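Local coordinates for ATP-dependent protease subunit HslV (Trypanosoma brucei brucei, PDB 4HNZ), which degrades proteins that the HslU ATPase has unfolded, acting as the threonine-protease subunit of the mitochondrial HslVU complex, which keeps the DNA helicase PIF2 in check, at residues Thr1-Ser5 with Thr157-Ser163; Leu14-Val20 with Ser30-Leu35; Ala93-Val97 with Ile120-Gly124; Arg150-Arg154 with His166-Glu170; Leu71-Ala75 with Glu102-Ile106. All blocks are in the same frame, centred on the assembly; numbering follows the deposited sequence.

Contact 1: Thr1-Ser5 with Thr157-Ser163. With MG (magnesium ion), chain M.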
# COMPACT_ATOMS: atom_id res chain seq x y z
N THR A 1 -18.62 16.49 -13.69
CA THR A 1 -18.86 17.16 -14.98
C THR A 1 -19.64 16.26 -15.88
O THR A 1 -19.47 15.04 -15.84
CB THR A 1 -17.52 17.57 -15.62
OG1 THR A 1 -16.94 18.57 -14.80
CG2 THR A 1 -17.72 18.16 -17.01
N THR A 2 -20.54 16.89 -16.62
CA THR A 2 -21.30 16.24 -17.68
C THR A 2 -21.25 17.14 -18.90
O THR A 2 -21.69 18.28 -18.84
CB THR A 2 -22.75 16.04 -17.27
OG1 THR A 2 -22.81 15.33 -16.01
CG2 THR A 2 -23.47 15.25 -18.31
N ILE A 3 -20.62 16.65 -19.97
CA ILE A 3 -20.66 17.24 -21.24
C ILE A 3 -21.34 16.24 -22.15
O ILE A 3 -20.94 15.07 -22.22
CB ILE A 3 -19.26 17.52 -21.84
CG1 ILE A 3 -18.31 18.15 -20.85
CG2 ILE A 3 -19.36 18.41 -23.07
CD1 ILE A 3 -18.72 19.50 -20.41
N LEU A 4 -22.34 16.70 -22.91
CA LEU A 4 -23.14 15.83 -23.75
C LEU A 4 -23.36 16.48 -25.08
O LEU A 4 -23.69 17.68 -25.18
CB LEU A 4 -24.47 15.59 -23.09
CG LEU A 4 -25.49 14.89 -23.95
CD1 LEU A 4 -25.07 13.46 -24.20
CD2 LEU A 4 -26.87 14.90 -23.32
N SER A 5 -23.18 15.70 -26.13
CA SER A 5 -23.48 16.15 -27.50
C SER A 5 -24.49 15.18 -28.12
O SER A 5 -24.31 13.98 -28.06
CB SER A 5 -22.21 16.14 -28.35
OG SER A 5 -22.49 16.51 -29.70
N THR A 157 -27.39 14.82 -14.42
CA THR A 157 -26.88 15.72 -13.37
C THR A 157 -27.59 15.56 -12.04
O THR A 157 -26.99 15.84 -10.99
CB THR A 157 -26.83 17.19 -13.81
OG1 THR A 157 -28.14 17.70 -14.07
CG2 THR A 157 -25.94 17.36 -15.08
N ASP A 158 -28.82 15.09 -12.07
CA ASP A 158 -29.47 14.68 -10.83
C ASP A 158 -28.79 13.50 -10.20
O ASP A 158 -28.72 13.41 -9.01
CB ASP A 158 -30.93 14.32 -11.04
CG ASP A 158 -31.83 15.56 -11.25
OD1 ASP A 158 -31.33 16.71 -11.01
OD2 ASP A 158 -33.02 15.40 -11.71
N ILE A 159 -28.26 12.59 -10.99
CA ILE A 159 -27.55 11.42 -10.44
C ILE A 159 -26.10 11.66 -10.02
O ILE A 159 -25.64 11.14 -8.98
CB ILE A 159 -27.60 10.28 -11.45
CG1 ILE A 159 -29.05 9.77 -11.56
CG2 ILE A 159 -26.69 9.12 -11.11
CD1 ILE A 159 -29.24 8.89 -12.79
N ASP A 160 -25.38 12.42 -10.83
CA ASP A 160 -23.97 12.70 -10.60
C ASP A 160 -23.83 13.84 -9.58
O ASP A 160 -24.15 14.97 -9.86
CB ASP A 160 -23.32 13.10 -11.93
CG ASP A 160 -21.81 13.38 -11.81
OD1 ASP A 160 -21.17 12.91 -10.83
OD2 ASP A 160 -21.29 14.12 -12.68
N VAL A 161 -23.28 13.52 -8.40
CA VAL A 161 -23.02 14.52 -7.42
C VAL A 161 -22.01 15.56 -7.90
O VAL A 161 -21.93 16.62 -7.32
CB VAL A 161 -22.54 13.93 -6.07
CG1 VAL A 161 -23.53 12.89 -5.55
CG2 VAL A 161 -21.17 13.29 -6.16
N PHE A 162 -21.25 15.24 -8.97
CA PHE A 162 -20.19 16.16 -9.49
C PHE A 162 -20.61 17.03 -10.62
O PHE A 162 -19.78 17.69 -11.21
CB PHE A 162 -18.90 15.38 -9.86
CG PHE A 162 -18.35 14.58 -8.68
CD1 PHE A 162 -17.90 15.23 -7.53
CD2 PHE A 162 -18.31 13.17 -8.71
CE1 PHE A 162 -17.36 14.50 -6.48
CE2 PHE A 162 -17.83 12.45 -7.64
CZ PHE A 162 -17.32 13.10 -6.53
N SER A 163 -21.90 17.05 -10.91
CA SER A 163 -22.45 17.93 -11.93
C SER A 163 -23.70 18.65 -11.36
O SER A 163 -24.41 18.08 -10.49
CB SER A 163 -22.87 17.12 -13.17
OG SER A 163 -21.79 16.34 -13.67
MG MG M . -25.85 16.66 -9.16
O HOH W 1 -24.67 17.99 -7.26
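Thr1 and Thr2 meet the turn that follows helix 145-159 almost entirely through polar atoms. Among the hydrogen bonds, the amino group of Thr1 donates to the backbone O of Phe162, with N and O 3.0 Å apart; the nitrogen stands well above the carbonyl plane, 63° out of it. The same N makes a weak bond to Ser163 OG at 3.2 Å. Thr2 OG1, placed beside its own backbone N (chi1 -54°), reaches across to give a 2.7 Å bond to Ser163 OG.

The charged part is looser. Asp160 OD2 lies 3.7 Å from Thr1 N, a long salt bridge, and it also takes a bond from Ser163 OG whose modelled length is doubtfully short. Ser125 OG bonds to both Thr1 N and Asp160 OD2. The other carboxylate oxygen, Asp160 OD1, accepts from Phe162 N at 3.0 Å, closing an Asx turn inside the type I turn 160-163. Apolar contact is slight: Thr157 CG2 touches the Thr2 side chain.

A magnesium ion is bound by the backbone O of Thr157, in the last turn of the helix, by those of Asp160 and Ser163 in the turn after it, and by a water. The Ser163 O-to-metal distance is 2.4 Å.

Thr1 is, by similarity with its relatives, the nucleophile of this N-terminal threonine protease. Its amino group is thus held by the Phe162 carbonyl and Ser125 OG, with a weak bond to Ser163 OG, next to a carboxylate, while the metal ties the helix end to the turn and probably stiffens it.

Contact 2: Leu14-Val20 with Ser30-Leu35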
# COMPACT_ATOMS: atom_id res chain seq x y z
N LEU A 14 -24.51 20.76 -28.04
CA LEU A 14 -23.46 20.49 -27.08
C LEU A 14 -23.84 21.20 -25.82
O LEU A 14 -24.09 22.39 -25.82
CB LEU A 14 -22.11 20.98 -27.61
CG LEU A 14 -20.92 20.69 -26.71
CD1 LEU A 14 -20.62 19.20 -26.66
CD2 LEU A 14 -19.64 21.42 -27.18
N LEU A 15 -23.89 20.44 -24.74
CA LEU A 15 -24.32 20.96 -23.49
C LEU A 15 -23.28 20.59 -22.44
O LEU A 15 -22.72 19.49 -22.49
CB LEU A 15 -25.64 20.34 -23.05
CG LEU A 15 -26.89 21.00 -23.60
CD1 LEU A 15 -26.98 20.70 -25.09
CD2 LEU A 15 -28.15 20.50 -22.89
N GLY A 16 -23.09 21.47 -21.47
CA GLY A 16 -22.23 21.21 -20.32
C GLY A 16 -22.77 21.81 -19.05
O GLY A 16 -23.39 22.86 -19.07
N ASP A 17 -22.51 21.15 -17.96
CA ASP A 17 -22.94 21.69 -16.68
C ASP A 17 -21.95 22.80 -16.26
O ASP A 17 -20.97 23.06 -16.95
CB ASP A 17 -23.10 20.60 -15.62
CG ASP A 17 -21.80 20.24 -14.97
OD1 ASP A 17 -20.88 19.77 -15.71
OD2 ASP A 17 -21.67 20.43 -13.72
N ARG A 18 -22.17 23.35 -15.07
CA ARG A 18 -21.38 24.48 -14.63
C ARG A 18 -20.75 24.32 -13.26
O ARG A 18 -20.26 25.32 -12.68
CB ARG A 18 -22.25 25.77 -14.69
CG ARG A 18 -22.96 26.03 -16.03
CD ARG A 18 -23.89 27.27 -16.03
NE ARG A 18 -23.17 28.31 -16.75
CZ ARG A 18 -22.94 29.56 -16.39
NH1 ARG A 18 -23.47 30.09 -15.29
NH2 ARG A 18 -22.19 30.28 -17.15
N GLN A 19 -20.70 23.10 -12.73
CA GLN A 19 -20.15 22.88 -11.39
C GLN A 19 -18.67 22.68 -11.42
O GLN A 19 -18.19 21.85 -12.12
CB GLN A 19 -20.81 21.66 -10.73
CG GLN A 19 -20.39 21.41 -9.29
CD GLN A 19 -21.20 20.29 -8.68
OE1 GLN A 19 -22.38 20.40 -8.64
NE2 GLN A 19 -20.57 19.24 -8.16
N VAL A 20 -17.93 23.38 -10.59
CA VAL A 20 -16.52 23.01 -10.35
C VAL A 20 -16.37 22.51 -8.93
O VAL A 20 -16.76 23.17 -7.96
CB VAL A 20 -15.60 24.22 -10.54
CG1 VAL A 20 -14.13 23.83 -10.24
CG2 VAL A 20 -15.71 24.78 -11.96
N SER A 30 -20.47 27.31 -9.01
CA SER A 30 -21.64 26.72 -9.63
C SER A 30 -22.02 27.35 -11.00
O SER A 30 -23.02 26.99 -11.56
CB SER A 30 -22.81 26.76 -8.68
OG SER A 30 -23.16 28.12 -8.44
N SER A 31 -21.22 28.28 -11.50
CA SER A 31 -21.50 29.01 -12.71
C SER A 31 -20.31 29.04 -13.65
O SER A 31 -20.09 30.03 -14.31
CB SER A 31 -21.85 30.44 -12.30
OG SER A 31 -20.79 30.98 -11.54
N ALA A 32 -19.52 27.97 -13.70
CA ALA A 32 -18.39 27.92 -14.64
C ALA A 32 -18.83 27.46 -16.03
O ALA A 32 -19.51 26.44 -16.15
CB ALA A 32 -17.34 26.95 -14.13
N CYS A 33 -18.33 28.10 -17.09
CA CYS A 33 -18.66 27.69 -18.42
C CYS A 33 -17.65 26.65 -18.92
O CYS A 33 -16.45 26.85 -18.84
CB CYS A 33 -18.69 28.91 -19.36
SG CYS A 33 -19.41 28.43 -20.96
N LYS A 34 -18.12 25.55 -19.47
CA LYS A 34 -17.22 24.48 -19.88
C LYS A 34 -17.25 24.26 -21.39
O LYS A 34 -16.69 23.29 -21.88
CB LYS A 34 -17.60 23.17 -19.16
CG LYS A 34 -17.46 23.25 -17.67
CD LYS A 34 -17.92 22.00 -17.00
CE LYS A 34 -17.93 22.21 -15.49
NZ LYS A 34 -18.59 21.08 -14.80
N LEU A 35 -17.88 25.19 -22.12
CA LEU A 35 -17.92 25.15 -23.59
C LEU A 35 -17.16 26.32 -24.15
O LEU A 35 -17.11 27.37 -23.55
CB LEU A 35 -19.35 25.24 -24.08
CG LEU A 35 -20.33 24.28 -23.40
CD1 LEU A 35 -21.67 24.38 -24.09
CD2 LEU A 35 -19.82 22.85 -23.44
O HOH W 2 -20.77 24.93 -19.21
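Lys34 drives its extended side chain alongside the backbone of Asp17 and ends among three oxygens. Its NZ makes a salt bridge to Asp17 OD1 at 2.8 Å and bonds to Gln19 O at the same 2.8 Å; the first oxygen is met from above the carboxylate plane, the second 31° off its carbonyl plane. The third is Thr1 OG1. Asp17 CG sits between its own N and C (chi1 83°), which swings the carboxylate back toward the lysine; there OD2 also accepts from Gln19 N, an Asx turn, and OD1 takes a bond from Thr2 N. This part is buried and tight. Leu35 continues it, sliding past Leu14 with the two CD2 atoms 4.0 Å apart.

The Arg18 side is closely packed too, but Arg18 itself is partly exposed. Its backbone O accepts a good bond from Ala32 N (2.9 Å), and Val20 CG2 rests on Ala32 CB at 3.5 Å. The guanidinium lies with one face under Ser31 O, 3.2 Å from the plane and offset toward the rim, while NE pairs with Asp168. Ser31 OG bonds to Glu116 of a neighbouring subunit.

Through the bond to Thr1, the active residue by similarity, the buried half belongs to the Ntn-hydrolase active site: an aspartate and a lysine set beside the N-terminal threonine, as in proteasome beta subunits.

Contact 3: Ala93-Val97 with Ile120-Gly124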
# COMPACT_ATOMS: atom_id res chain seq x y z
N ALA A 93 -7.72 15.93 -18.58
CA ALA A 93 -8.86 16.50 -19.20
C ALA A 93 -9.47 15.55 -20.19
O ALA A 93 -8.84 14.64 -20.62
CB ALA A 93 -8.46 17.77 -19.90
N SER A 94 -10.71 15.80 -20.58
CA SER A 94 -11.32 15.15 -21.71
C SER A 94 -12.03 16.22 -22.49
O SER A 94 -12.46 17.20 -21.90
CB SER A 94 -12.32 14.14 -21.22
OG SER A 94 -11.62 13.08 -20.66
N LEU A 95 -12.18 16.01 -23.79
CA LEU A 95 -12.74 17.03 -24.73
C LEU A 95 -13.72 16.42 -25.60
O LEU A 95 -13.57 15.26 -25.97
CB LEU A 95 -11.67 17.60 -25.64
CG LEU A 95 -10.46 18.19 -24.96
CD1 LEU A 95 -9.47 18.63 -26.02
CD2 LEU A 95 -10.78 19.37 -24.01
N ILE A 96 -14.78 17.15 -25.88
CA ILE A 96 -15.64 16.83 -27.01
C ILE A 96 -15.56 18.00 -27.96
O ILE A 96 -15.74 19.16 -27.56
CB ILE A 96 -17.10 16.64 -26.61
CG1 ILE A 96 -17.24 15.38 -25.79
CG2 ILE A 96 -17.96 16.48 -27.85
CD1 ILE A 96 -18.66 15.11 -25.31
N VAL A 97 -15.30 17.69 -29.24
CA VAL A 97 -15.23 18.70 -30.29
C VAL A 97 -16.37 18.45 -31.25
O VAL A 97 -16.44 17.36 -31.81
CB VAL A 97 -13.96 18.57 -31.16
CG1 VAL A 97 -13.62 19.91 -31.83
CG2 VAL A 97 -12.80 18.09 -30.37
N ILE A 120 -24.57 10.30 -30.55
CA ILE A 120 -24.39 10.71 -29.15
C ILE A 120 -22.98 10.44 -28.63
O ILE A 120 -22.46 9.35 -28.75
CB ILE A 120 -25.40 9.96 -28.24
CG1 ILE A 120 -26.80 10.36 -28.60
CG2 ILE A 120 -25.14 10.22 -26.75
CD1 ILE A 120 -27.83 9.39 -28.06
N VAL A 121 -22.43 11.45 -27.99
CA VAL A 121 -21.12 11.40 -27.35
C VAL A 121 -21.18 12.15 -26.05
O VAL A 121 -21.86 13.14 -25.95
CB VAL A 121 -20.07 12.15 -28.22
CG1 VAL A 121 -18.70 12.16 -27.55
CG2 VAL A 121 -19.91 11.46 -29.56
N ALA A 122 -20.46 11.67 -25.05
CA ALA A 122 -20.48 12.32 -23.74
C ALA A 122 -19.25 11.98 -22.93
O ALA A 122 -18.72 10.88 -23.02
CB ALA A 122 -21.72 11.88 -22.97
N ILE A 123 -18.86 12.93 -22.08
CA ILE A 123 -17.74 12.77 -21.17
C ILE A 123 -18.07 13.32 -19.77
O ILE A 123 -19.10 13.95 -19.56
CB ILE A 123 -16.48 13.48 -21.67
CG1 ILE A 123 -16.73 14.96 -21.96
CG2 ILE A 123 -15.97 12.79 -22.92
CD1 ILE A 123 -15.50 15.78 -22.29
N GLY A 124 -17.13 13.05 -18.83
CA GLY A 124 -17.23 13.50 -17.45
C GLY A 124 -17.77 12.41 -16.56
O GLY A 124 -18.29 11.44 -17.03
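Ile96 and Ile123 lie flank to flank, their side chains running past each other in opposite directions, with the two CG1 atoms 3.9 Å apart. Ile96 carries its CG1 branch beside the backbone N and extends it fully, which sends CD1 across to the facing strand. There the methyl settles against Val121 CG1 at 3.7 Å and, at the same 3.7 Å, against the backbone CA of Ala122. Val121 passes Ile96 in the same antiparallel sense, and Ile96 touches both Val121 and Ile123, residues two apart on strand 120-123.

These strands belong to different sheets. Their axes come within 7.4 Å and run at 156° to each other, and the contact is the face-to-face packing at the centre of the alpha-beta-beta-alpha sandwich of the proteasome family.

Ile123 holds CG1 in the hindered position between its own N and C (chi1 54°). From there the chain lays CD1 over the backbone of Ser94, 3.4 Å from Ser94 O and 3.7 Å from Ser94 CB. Ile3, on the strand next to 120-123, touches both Ile96 and Ile123, and Glu105 from the opposing sheet packs against Val121 and Ile123.

Contact 4: Arg150-Arg154 with His166-Glu170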
# COMPACT_ATOMS: atom_id res chain seq x y z
N ARG A 150 -31.48 18.20 -23.22
CA ARG A 150 -31.91 18.82 -21.95
C ARG A 150 -32.45 17.83 -20.98
O ARG A 150 -32.17 17.87 -19.80
CB ARG A 150 -32.99 19.87 -22.19
CG ARG A 150 -32.43 21.16 -22.77
CD ARG A 150 -33.49 22.24 -23.02
NE ARG A 150 -32.86 23.45 -23.56
CZ ARG A 150 -32.05 24.27 -22.87
NH1 ARG A 150 -31.54 25.34 -23.46
NH2 ARG A 150 -31.77 24.06 -21.59
N LYS A 151 -33.24 16.90 -21.49
CA LYS A 151 -33.80 15.87 -20.66
C LYS A 151 -32.66 14.98 -20.11
O LYS A 151 -32.68 14.58 -18.95
CB LYS A 151 -34.78 15.06 -21.50
CG LYS A 151 -36.20 14.98 -20.97
CD LYS A 151 -36.36 13.75 -20.09
CE LYS A 151 -37.83 13.47 -19.77
NZ LYS A 151 -38.49 12.69 -20.89
N ALA A 152 -31.73 14.61 -20.98
CA ALA A 152 -30.66 13.74 -20.61
C ALA A 152 -29.75 14.40 -19.58
O ALA A 152 -29.35 13.75 -18.63
CB ALA A 152 -29.89 13.30 -21.80
N MET A 153 -29.53 15.69 -19.71
CA MET A 153 -28.77 16.42 -18.70
C MET A 153 -29.46 16.53 -17.38
O MET A 153 -28.79 16.49 -16.33
CB MET A 153 -28.44 17.84 -19.16
CG MET A 153 -27.49 17.94 -20.32
SD MET A 153 -25.80 17.44 -19.96
CE MET A 153 -25.21 18.85 -19.02
N ARG A 154 -30.76 16.75 -17.37
CA ARG A 154 -31.48 16.82 -16.08
C ARG A 154 -31.32 15.50 -15.37
O ARG A 154 -31.03 15.46 -14.18
CB ARG A 154 -32.98 17.14 -16.25
CG ARG A 154 -33.82 17.10 -14.93
CD ARG A 154 -33.71 18.38 -14.05
NE ARG A 154 -33.76 19.72 -14.74
CZ ARG A 154 -34.76 20.19 -15.57
NH1 ARG A 154 -35.82 19.43 -15.87
NH2 ARG A 154 -34.72 21.44 -16.12
N HIS A 166 -27.29 23.60 -13.86
CA HIS A 166 -27.21 24.78 -14.69
C HIS A 166 -26.36 24.41 -15.91
O HIS A 166 -25.29 23.84 -15.77
CB HIS A 166 -26.60 25.96 -13.90
CG HIS A 166 -27.35 26.33 -12.65
ND1 HIS A 166 -28.63 26.84 -12.68
CD2 HIS A 166 -26.99 26.31 -11.34
CE1 HIS A 166 -29.04 27.09 -11.45
NE2 HIS A 166 -28.06 26.77 -10.61
N TRP A 167 -26.88 24.64 -17.11
CA TRP A 167 -26.23 24.12 -18.34
C TRP A 167 -25.98 25.23 -19.34
O TRP A 167 -26.78 26.11 -19.50
CB TRP A 167 -27.07 23.03 -18.99
CG TRP A 167 -27.56 22.03 -18.04
CD1 TRP A 167 -26.83 21.42 -17.06
CD2 TRP A 167 -28.89 21.56 -17.91
NE1 TRP A 167 -27.66 20.64 -16.28
CE2 TRP A 167 -28.92 20.70 -16.80
CE3 TRP A 167 -30.05 21.80 -18.60
CZ2 TRP A 167 -30.08 20.05 -16.40
CZ3 TRP A 167 -31.22 21.18 -18.16
CH2 TRP A 167 -31.23 20.33 -17.07
N ASP A 168 -24.88 25.16 -20.03
CA ASP A 168 -24.66 25.97 -21.22
C ASP A 168 -24.96 25.11 -22.44
O ASP A 168 -24.74 23.90 -22.44
CB ASP A 168 -23.22 26.45 -21.24
CG ASP A 168 -22.96 27.51 -20.18
OD1 ASP A 168 -23.58 28.58 -20.30
OD2 ASP A 168 -22.14 27.29 -19.25
N VAL A 169 -25.46 25.76 -23.48
CA VAL A 169 -25.86 25.11 -24.70
C VAL A 169 -25.20 25.77 -25.90
O VAL A 169 -25.21 26.99 -26.04
CB VAL A 169 -27.37 25.21 -24.89
CG1 VAL A 169 -27.79 24.43 -26.11
CG2 VAL A 169 -28.10 24.67 -23.66
N GLU A 170 -24.63 24.97 -26.79
CA GLU A 170 -24.29 25.42 -28.11
C GLU A 170 -25.05 24.58 -29.13
O GLU A 170 -25.19 23.37 -28.98
CB GLU A 170 -22.78 25.29 -28.35
CG GLU A 170 -21.94 26.31 -27.59
CD GLU A 170 -22.06 27.74 -28.12
OE1 GLU A 170 -21.52 28.64 -27.43
OE2 GLU A 170 -22.64 27.99 -29.19
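Arg150 O, on the helix, accepts the regular helical bond from Arg154 N at 3.0 Å, and the far end of the Trp167 indole comes up to it as well, with CH2 at 3.8 Å from that oxygen. Trp167 is the main side chain that strand 167-172 sends against helix 145-159, and it fills the space between strand and helix.

Met153 covers one face of the indole. Its CB stands 3.9 Å from the centroid of the six-membered ring, 17° off the normal, a CH-pi contact. The rest of the side chain folds back at chi2 and chi3 (-69° and -75°), which brings CE to 3.6 Å from Trp167 CD1 and leaves SD above the five-membered ring at a distance of 5.2 Å, a remote Met-aromatic contact.

The two arginines come in differently. Arg154, bent along its chain, crosses the indole at about a right angle and brings NE to 3.5 Å from Trp167 CH2. Arg150 reaches out straight and passes the indole obliquely, placing NH1 3.5 Å from Val169 CG2, and its NE makes a salt bridge to Glu146 on the same helix. Trp167 NE1 finds its acceptor in Asn164 O.

This is an outer-layer helix packed on one sheet of the alpha-beta-beta-alpha sandwich. Met153 and the indole form the apolar inner part, while the arginines lie against the ring's far end and Val169, where the contact reaches the surface. Dispersion and ring contacts join helix to strand here rather than direct hydrogen bonds, and the indole nitrogen is nevertheless satisfied.

Contact 5: Leu71-Ala75 with Glu102-Ile106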
# COMPACT_ATOMS: atom_id res chain seq x y z
N LEU A 71 -11.32 17.76 -39.39
CA LEU A 71 -11.44 17.80 -37.95
C LEU A 71 -10.94 16.49 -37.31
O LEU A 71 -10.28 16.51 -36.27
CB LEU A 71 -12.89 18.09 -37.55
CG LEU A 71 -13.17 18.42 -36.08
CD1 LEU A 71 -12.34 19.60 -35.62
CD2 LEU A 71 -14.66 18.70 -35.89
N THR A 72 -11.30 15.35 -37.90
CA THR A 72 -10.88 14.05 -37.36
C THR A 72 -9.37 13.89 -37.34
O THR A 72 -8.83 13.38 -36.36
CB THR A 72 -11.49 12.91 -38.17
OG1 THR A 72 -12.91 13.03 -38.10
CG2 THR A 72 -11.10 11.56 -37.62
N ARG A 73 -8.71 14.34 -38.40
CA ARG A 73 -7.27 14.24 -38.43
C ARG A 73 -6.63 15.15 -37.37
O ARG A 73 -5.66 14.77 -36.72
CB ARG A 73 -6.72 14.57 -39.79
CG ARG A 73 -5.38 13.92 -40.05
CD ARG A 73 -4.37 14.92 -40.59
NE ARG A 73 -3.46 14.45 -41.63
CZ ARG A 73 -3.80 14.33 -42.92
NH1 ARG A 73 -2.89 13.94 -43.81
NH2 ARG A 73 -5.05 14.54 -43.31
N ALA A 74 -7.17 16.35 -37.19
CA ALA A 74 -6.70 17.26 -36.17
C ALA A 74 -6.79 16.64 -34.75
O ALA A 74 -5.89 16.73 -33.95
CB ALA A 74 -7.47 18.57 -36.25
N ALA A 75 -7.93 16.04 -34.46
CA ALA A 75 -8.15 15.38 -33.22
C ALA A 75 -7.11 14.28 -32.99
O ALA A 75 -6.53 14.21 -31.93
CB ALA A 75 -9.57 14.82 -33.15
N GLU A 102 -19.13 16.65 -37.81
CA GLU A 102 -18.37 15.66 -37.04
C GLU A 102 -18.40 15.98 -35.56
O GLU A 102 -18.35 17.14 -35.15
CB GLU A 102 -16.89 15.61 -37.50
CG GLU A 102 -16.62 15.30 -38.99
CD GLU A 102 -15.20 15.72 -39.47
OE1 GLU A 102 -15.00 16.89 -39.90
OE2 GLU A 102 -14.28 14.87 -39.46
N THR A 103 -18.44 14.93 -34.75
CA THR A 103 -18.18 15.02 -33.33
C THR A 103 -17.11 14.01 -32.92
O THR A 103 -17.21 12.81 -33.23
CB THR A 103 -19.47 14.71 -32.51
OG1 THR A 103 -20.56 15.53 -32.96
CG2 THR A 103 -19.24 14.97 -31.08
N LEU A 104 -16.15 14.47 -32.14
CA LEU A 104 -15.13 13.61 -31.57
C LEU A 104 -14.95 13.84 -30.09
O LEU A 104 -14.92 14.95 -29.61
CB LEU A 104 -13.76 13.88 -32.19
CG LEU A 104 -13.79 13.56 -33.65
CD1 LEU A 104 -13.65 14.84 -34.42
CD2 LEU A 104 -12.69 12.58 -34.02
N GLU A 105 -14.66 12.75 -29.42
CA GLU A 105 -14.28 12.78 -28.07
C GLU A 105 -12.81 12.35 -28.00
O GLU A 105 -12.38 11.36 -28.61
CB GLU A 105 -15.20 11.82 -27.30
CG GLU A 105 -14.64 11.30 -25.99
CD GLU A 105 -15.53 10.21 -25.35
OE1 GLU A 105 -16.67 9.96 -25.87
OE2 GLU A 105 -15.06 9.62 -24.31
N ILE A 106 -12.05 13.10 -27.21
CA ILE A 106 -10.65 12.83 -26.98
C ILE A 106 -10.36 12.81 -25.48
O ILE A 106 -10.69 13.73 -24.80
CB ILE A 106 -9.79 13.91 -27.61
CG1 ILE A 106 -10.24 14.15 -29.01
CG2 ILE A 106 -8.34 13.48 -27.58
CD1 ILE A 106 -9.81 15.51 -29.55
O HOH W 3 -12.25 15.14 -41.23
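Glu102 OE2 is the acceptor shared by three donors at the start of helix 71-84. The shortest link to the helix is from Thr72 OG1, 2.7 Å away, which approaches on the anti side of the carboxylate and 24° out of its plane. Thr72 OG1 is beside its own backbone N (chi1 -60°), so hydroxyl and amide face the same oxygen; the amide bond, Thr72 N to Glu102 OE2, is weak at 3.4 Å. A water completes the set, donating to Glu102 OE2 at 2.7 Å and weakly accepting from Thr72 N. The glutamate thus serves an amide of the first helical turn, and its negative charge would be expected to suit the positive end of the helix dipole. Its other oxygen, OE1, rests on Leu71 CB at 3.4 Å, a packing contact. At its base, Glu102 N is bonded to Ser99 OG.

Farther along, the amides have regular partners: Ala75 N donates to Leu71 O within the helix, and Leu104 and Ile106 pair with Val97 and Leu95 of the neighbouring strand 93-98. The remaining contact is apolar. Leu104 sends CD1 toward Leu71 CG, at 4.0 Å, and CD2 toward Ala75 CB, at 3.9 Å. Ile106 CD1 meets the same Ala75 methyl at 3.7 Å.

Helix and strand run almost parallel here, 4° apart with axes 9.2 Å from each other, the small alanine side chain lying against the sheet. This is a helical layer packed on the outer face of one sheet of the alpha-beta-beta-alpha sandwich.

In the fold
Contacts 1, 2 and 4 gather on one side of the chain's centre, contact 5 lies on the opposite side, and contact 3 sits near the middle. Contact 3 is the buried, mostly aliphatic core where the two sheets face each other. Contacts 4 and 5 pack a helix on different sheets, but contact 4 is at the surface, with arginines and a tryptophan, and contact 5 is buried with a polar end. Contacts 1, buried, and 2, partly so, are the polar pair: they meet at Thr1 and Lys34 and use the neighbouring strands 3-8 and 11-22. Contacts 1 and 4 both use helix 145-159; backbone bonds between strands 93-98 and 103-107 join contacts 3 and 5.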